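Nuclear fusion protein BIK1 (Saccharomyces cerevisiae, PDB 6FC6) binds microtubules and kinesin and is required for nuclear fusion, chromosome disjunction and nuclear segregation during mitosis. Local coordinates at residues I14-L19 with A38-L43; R8-F13 with K25-V30. All coordinates share one frame; numbering follows the deposited sequence.

Contact 1: I14-L19 with A38-L43; sequences IQIPNL and AGVDLL
Next to Leu42, which packs against Ile16 and Leu19, the carboxylate oxygen Asp41 OD1 is gripped twice: by the backbone N-H of Leu43 and by Ser66 OG. The Leu43 N to Asp41 OD1 bond measures 3.0 Å and is fairly straight at 161°, though the N-H arrives from above the carboxylate plane. It closes an Asx turn at the end of strand 37-41, while Asp41 OD2 accepts from the backbone N of Glu62, so the buried carboxylate has partners at both oxygens. Between 14-19 and 38-43 themselves no hydrogen bond forms; the contact is made by aliphatic side chains. Leu42 divides its two methyls between two neighbours. Leu42 CD2 lies 3.9 Å from Ile16 CD1, and Leu42 CD1 touches Leu19 at CG and CD2, with 3.9 Å between Leu42 CD1 and Leu19 CG; in each pair the side chains cross at about a right angle. Ile16 also meets Val40 tip to tip, with 4.1 Å between Ile16 CD1 and Val40 CG2. Strands 13-16 and 37-41 are not neighbours in the antiparallel sheet: strand 20-28 runs between them, and the side chains meet over one face of the sheet, forming part of the hydrophobic core of the SH3-like CAP-Gly domain. Strand 67-71 adds to this core, Ile70 touching Ile16 and Val40, and Leu68 touching Leu19 and Leu42. Val40 CG2 is turned to Ile16 by a chi1 of -51°, which places this methyl between the backbone N and the carbonyl carbon. Leu19, partly exposed, closes the end of the cluster; its N-H bonds to Ile16 O at 3.1 Å across the turn that leads into strand 20-28.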
loop_
_atom_site.group_PDB
_atom_site.type_symbol
_atom_site.label_atom_id
_atom_site.label_comp_id
_atom_site.label_asym_id
_atom_site.label_seq_id
_atom_site.Cartn_x
_atom_site.Cartn_y
_atom_site.Cartn_z
ATOM N N ILE A 14 1.075 -8.495 -4.479
ATOM C CA ILE A 14 -0.052 -8.348 -5.381
ATOM C C ILE A 14 0.442 -7.771 -6.701
ATOM O O ILE A 14 1.473 -7.112 -6.745
ATOM C CB ILE A 14 -1.165 -7.460 -4.837
ATOM C CG1 ILE A 14 -0.664 -6.070 -4.393
ATOM C CG2 ILE A 14 -1.891 -8.137 -3.693
ATOM C CD1 ILE A 14 -1.799 -5.139 -4.029
ATOM N N GLN A 15 -0.319 -7.986 -7.759
ATOM C CA GLN A 15 0.101 -7.603 -9.100
ATOM C C GLN A 15 -0.809 -6.486 -9.442
ATOM O O GLN A 15 -1.945 -6.696 -9.769
ATOM C CB GLN A 15 -0.014 -8.758 -10.106
ATOM C CG GLN A 15 0.741 -8.496 -11.404
ATOM C CD GLN A 15 2.250 -8.707 -11.241
ATOM O OE1 GLN A 15 2.696 -9.693 -10.629
ATOM N NE2 GLN A 15 3.035 -7.793 -11.787
ATOM N N ILE A 16 -0.333 -5.269 -9.288
ATOM C CA ILE A 16 -1.180 -4.117 -9.434
ATOM C C ILE A 16 -1.173 -3.757 -10.920
ATOM O O ILE A 16 -0.113 -3.519 -11.467
ATOM C CB ILE A 16 -0.677 -2.935 -8.630
ATOM C CG1 ILE A 16 -0.603 -3.329 -7.146
ATOM C CG2 ILE A 16 -1.593 -1.738 -8.794
ATOM C CD1 ILE A 16 0.495 -2.607 -6.409
ATOM N N PRO A 17 -2.355 -3.728 -11.553
ATOM C CA PRO A 17 -2.429 -3.396 -12.974
ATOM C C PRO A 17 -1.855 -2.016 -13.220
ATOM O O PRO A 17 -2.139 -1.102 -12.454
ATOM C CB PRO A 17 -3.942 -3.397 -13.259
ATOM C CG PRO A 17 -4.578 -3.117 -11.935
ATOM C CD PRO A 17 -3.697 -3.811 -10.933
ATOM N N ASN A 18 -1.003 -1.920 -14.239
ATOM C CA ASN A 18 -0.363 -0.674 -14.697
ATOM C C ASN A 18 0.750 -0.188 -13.801
ATOM O O ASN A 18 1.274 0.890 -14.024
ATOM C CB ASN A 18 -1.380 0.463 -14.937
ATOM C CG ASN A 18 -2.445 0.096 -15.977
ATOM O OD1 ASN A 18 -2.176 -0.643 -16.943
ATOM N ND2 ASN A 18 -3.666 0.609 -15.785
ATOM N N LEU A 19 1.109 -0.967 -12.786
ATOM C CA LEU A 19 2.191 -0.586 -11.903
ATOM C C LEU A 19 3.202 -1.659 -11.804
ATOM O O LEU A 19 4.343 -1.440 -12.060
ATOM C CB LEU A 19 1.646 -0.217 -10.520
ATOM C CG LEU A 19 2.269 1.061 -9.918
ATOM C CD1 LEU A 19 2.687 2.134 -10.901
ATOM C CD2 LEU A 19 1.314 1.675 -8.920
ATOM N N ALA A 38 -4.118 1.126 0.947
ATOM C CA ALA A 38 -3.098 0.096 1.029
ATOM C C ALA A 38 -1.779 0.814 0.816
ATOM O O ALA A 38 -1.644 1.554 -0.151
ATOM C CB ALA A 38 -3.317 -0.908 -0.059
ATOM N N GLY A 39 -0.814 0.591 1.678
ATOM C CA GLY A 39 0.531 1.044 1.475
ATOM C C GLY A 39 1.305 -0.138 0.924
ATOM O O GLY A 39 1.346 -1.218 1.547
ATOM N N VAL A 40 1.910 0.067 -0.244
ATOM C CA VAL A 40 2.674 -0.973 -0.894
ATOM C C VAL A 40 4.087 -0.543 -1.205
ATOM O O VAL A 40 4.351 0.610 -1.438
ATOM C CB VAL A 40 2.005 -1.474 -2.200
ATOM C CG1 VAL A 40 0.563 -1.849 -2.018
ATOM C CG2 VAL A 40 2.066 -0.443 -3.290
ATOM N N ASP A 41 4.997 -1.493 -1.248
ATOM C CA ASP A 41 6.333 -1.208 -1.633
ATOM C C ASP A 41 6.491 -1.821 -3.065
ATOM O O ASP A 41 6.398 -3.045 -3.233
ATOM C CB ASP A 41 7.289 -1.873 -0.688
ATOM C CG ASP A 41 8.770 -1.509 -0.996
ATOM O OD1 ASP A 41 9.039 -1.000 -2.079
ATOM O OD2 ASP A 41 9.668 -1.736 -0.127
ATOM N N LEU A 42 6.742 -0.985 -4.051
ATOM C CA LEU A 42 6.865 -1.485 -5.460
ATOM C C LEU A 42 8.282 -1.984 -5.815
ATOM O O LEU A 42 8.510 -2.389 -6.928
ATOM C CB LEU A 42 6.444 -0.408 -6.412
ATOM C CG LEU A 42 5.037 0.093 -6.201
ATOM C CD1 LEU A 42 4.760 1.381 -6.901
ATOM C CD2 LEU A 42 4.025 -0.945 -6.650
ATOM N N LEU A 43 9.215 -1.942 -4.877
ATOM C CA LEU A 43 10.570 -2.472 -5.028
ATOM C C LEU A 43 11.365 -1.894 -6.197
ATOM O O LEU A 43 12.279 -2.529 -6.709
ATOM C CB LEU A 43 10.501 -3.999 -5.174
ATOM C CG LEU A 43 9.654 -4.715 -4.109
ATOM C CD1 LEU A 43 9.577 -6.208 -4.391
ATOM C CD2 LEU A 43 10.257 -4.477 -2.747
#

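Contact 2: R8-F13 with K25-V30; sequences RKIGCF and KYVGPV
Ile10 lays its side chain over the backbone of Lys25, Tyr26 and Val27. Its CD1 methyl sits 4.0 Å from both Tyr26 CA and Val27 N, while Ile10 CG2 rests 4.0 Å from Lys25 O. With CG1 beside its own backbone N and CG2 anti to it (chi1 -81°), both branches lie on the Lys25-Tyr26 peptide, and CD1 extends from CG1 to Tyr26 CA and Val27 N. Val27 is the residue that turns its side chain toward the loop, Val27 CG2 standing 4.4 Å from Ile10 CD1. Lys25 contributes mainly through its main chain: its side chain leaves on the other side, passes Phe59 and Asp41, and ends with NZ bonded to Gln60 O. Ile10 and Gly11 are the central pair of a type II beta turn from Lys9 to Cys12, closed by a 3.0 Å bond from Cys12 N to Lys9 O; Gly11 takes the positive phi of its third position. Where the turn meets strand 20-28, Lys25 and Tyr26 form a classic beta bulge, both facing Gly39. Gly11 and Cys12 bond through their backbones to Leu24, so the turn is joined to strand 20-28 of the CAP-Gly sheet. Further along, Tyr26 OH donates to Pro29 O in the carbonyl plane, just before Val30, which packs on an aromatic side chain of the bound Bim1 peptide.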
loop_
_atom_site.group_PDB
_atom_site.type_symbol
_atom_site.label_atom_id
_atom_site.label_comp_id
_atom_site.label_asym_id
_atom_site.label_seq_id
_atom_site.Cartn_x
_atom_site.Cartn_y
_atom_site.Cartn_z
ATOM N N ARG A 8 -4.502 -9.115 7.531
ATOM C CA ARG A 8 -3.917 -10.450 7.594
ATOM C C ARG A 8 -3.035 -10.783 6.441
ATOM O O ARG A 8 -2.346 -11.769 6.491
ATOM C CB ARG A 8 -5.027 -11.542 7.684
ATOM C CG ARG A 8 -5.737 -11.548 9.035
ATOM C CD ARG A 8 -6.610 -12.811 9.198
ATOM N NE ARG A 8 -7.889 -12.711 8.466
ATOM C CZ ARG A 8 -9.016 -12.164 8.962
ATOM N NH1 ARG A 8 -10.113 -12.147 8.236
ATOM N NH2 ARG A 8 -9.072 -11.630 10.178
ATOM N N LYS A 9 -3.089 -10.006 5.365
ATOM C CA LYS A 9 -2.291 -10.285 4.190
ATOM C C LYS A 9 -1.067 -9.400 4.065
ATOM O O LYS A 9 -0.391 -9.452 3.020
ATOM C CB LYS A 9 -3.173 -10.111 2.942
ATOM C CG LYS A 9 -4.368 -11.060 2.872
ATOM C CD LYS A 9 -3.914 -12.461 2.565
ATOM C CE LYS A 9 -5.109 -13.367 2.361
ATOM N NZ LYS A 9 -5.776 -13.158 1.050
ATOM N N ILE A 10 -0.774 -8.588 5.095
ATOM C CA ILE A 10 0.421 -7.775 5.089
ATOM C C ILE A 10 1.654 -8.640 4.920
ATOM O O ILE A 10 1.853 -9.609 5.637
ATOM C CB ILE A 10 0.468 -6.809 6.299
ATOM C CG1 ILE A 10 -0.404 -5.596 5.961
ATOM C CG2 ILE A 10 1.897 -6.392 6.605
ATOM C CD1 ILE A 10 -0.792 -4.772 7.092
ATOM N N GLY A 11 2.513 -8.259 3.990
ATOM C CA GLY A 11 3.704 -9.076 3.639
ATOM C C GLY A 11 3.519 -9.873 2.347
ATOM O O GLY A 11 4.483 -10.249 1.731
ATOM N N CYS A 12 2.290 -10.047 1.892
ATOM C CA CYS A 12 2.040 -10.621 0.585
ATOM C C CYS A 12 2.324 -9.709 -0.582
ATOM O O CYS A 12 2.433 -8.523 -0.430
ATOM C CB CYS A 12 0.588 -11.126 0.438
ATOM S SG CYS A 12 -0.646 -9.822 0.006
ATOM N N PHE A 13 2.379 -10.323 -1.765
ATOM C CA PHE A 13 2.586 -9.633 -3.009
ATOM C C PHE A 13 1.352 -9.618 -3.842
ATOM O O PHE A 13 0.658 -10.593 -3.910
ATOM C CB PHE A 13 3.752 -10.274 -3.772
ATOM C CG PHE A 13 5.081 -10.078 -3.079
ATOM C CD1 PHE A 13 5.471 -10.901 -2.065
ATOM C CD2 PHE A 13 5.912 -9.006 -3.435
ATOM C CE1 PHE A 13 6.675 -10.692 -1.428
ATOM C CE2 PHE A 13 7.123 -8.821 -2.822
ATOM C CZ PHE A 13 7.479 -9.628 -1.778
ATOM N N LYS A 25 2.273 -3.539 2.628
ATOM C CA LYS A 25 2.925 -3.227 3.902
ATOM C C LYS A 25 2.062 -2.529 4.971
ATOM O O LYS A 25 2.493 -2.421 6.113
ATOM C CB LYS A 25 4.218 -2.460 3.650
ATOM C CG LYS A 25 5.075 -3.264 2.686
ATOM C CD LYS A 25 6.530 -3.009 2.790
ATOM C CE LYS A 25 7.159 -4.012 3.692
ATOM N NZ LYS A 25 8.534 -3.563 3.898
ATOM N N TYR A 26 0.928 -1.986 4.568
ATOM C CA TYR A 26 0.099 -1.211 5.481
ATOM C C TYR A 26 -1.295 -1.216 4.961
ATOM O O TYR A 26 -1.492 -1.140 3.711
ATOM C CB TYR A 26 0.578 0.255 5.555
ATOM C CG TYR A 26 -0.329 1.135 6.360
ATOM C CD1 TYR A 26 -0.349 1.085 7.780
ATOM C CD2 TYR A 26 -1.157 1.996 5.751
ATOM C CE1 TYR A 26 -1.202 1.892 8.486
ATOM C CE2 TYR A 26 -2.009 2.814 6.486
ATOM C CZ TYR A 26 -2.011 2.744 7.851
ATOM O OH TYR A 26 -2.884 3.619 8.533
ATOM N N VAL A 27 -2.276 -1.300 5.875
ATOM C CA VAL A 27 -3.637 -1.096 5.487
ATOM C C VAL A 27 -4.306 -0.198 6.514
ATOM O O VAL A 27 -4.314 -0.505 7.672
ATOM C CB VAL A 27 -4.385 -2.470 5.378
ATOM C CG1 VAL A 27 -5.852 -2.182 5.096
ATOM C CG2 VAL A 27 -3.813 -3.303 4.246
ATOM N N GLY A 28 -4.890 0.897 6.086
ATOM C CA GLY A 28 -5.535 1.778 7.022
ATOM C C GLY A 28 -5.737 3.159 6.522
ATOM O O GLY A 28 -5.504 3.440 5.382
ATOM N N PRO A 29 -6.201 4.063 7.408
ATOM C CA PRO A 29 -6.341 5.443 7.048
ATOM C C PRO A 29 -4.954 6.145 6.963
ATOM O O PRO A 29 -3.976 5.639 7.520
ATOM C CB PRO A 29 -7.112 6.016 8.231
ATOM C CG PRO A 29 -6.759 5.127 9.390
ATOM C CD PRO A 29 -6.350 3.827 8.859
ATOM N N VAL A 30 -4.943 7.278 6.303
ATOM C CA VAL A 30 -3.780 8.138 6.197
ATOM C C VAL A 30 -4.206 9.502 6.626
ATOM O O VAL A 30 -5.175 10.033 6.072
ATOM C CB VAL A 30 -3.188 8.141 4.770
ATOM C CG1 VAL A 30 -2.021 9.112 4.697
ATOM C CG2 VAL A 30 -2.726 6.716 4.421
#

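From the N terminus, helix 4-7 runs into segment 8-13, the first half of contact 2; the next residues, 14-19, hold most of strand 13-16 and the turn after it and form the first half of contact 1. Strand 20-28 returns antiparallel to 25-30, so contact 2 closes a loop that holds residues 14-24, the greater part of the 13-16/20-28 hairpin. After the loop beyond strand 20-28, strand 37-41 closes contact 1 at 38-43. The segments alternate, so the two loops cross instead of nesting. Besides strand pairing, Asp41 packs on Lys25 and Leu43 on Phe13. Contact 1 spans one face of the sheet; contact 2 ties the N-terminal loop to the inner strand 20-28.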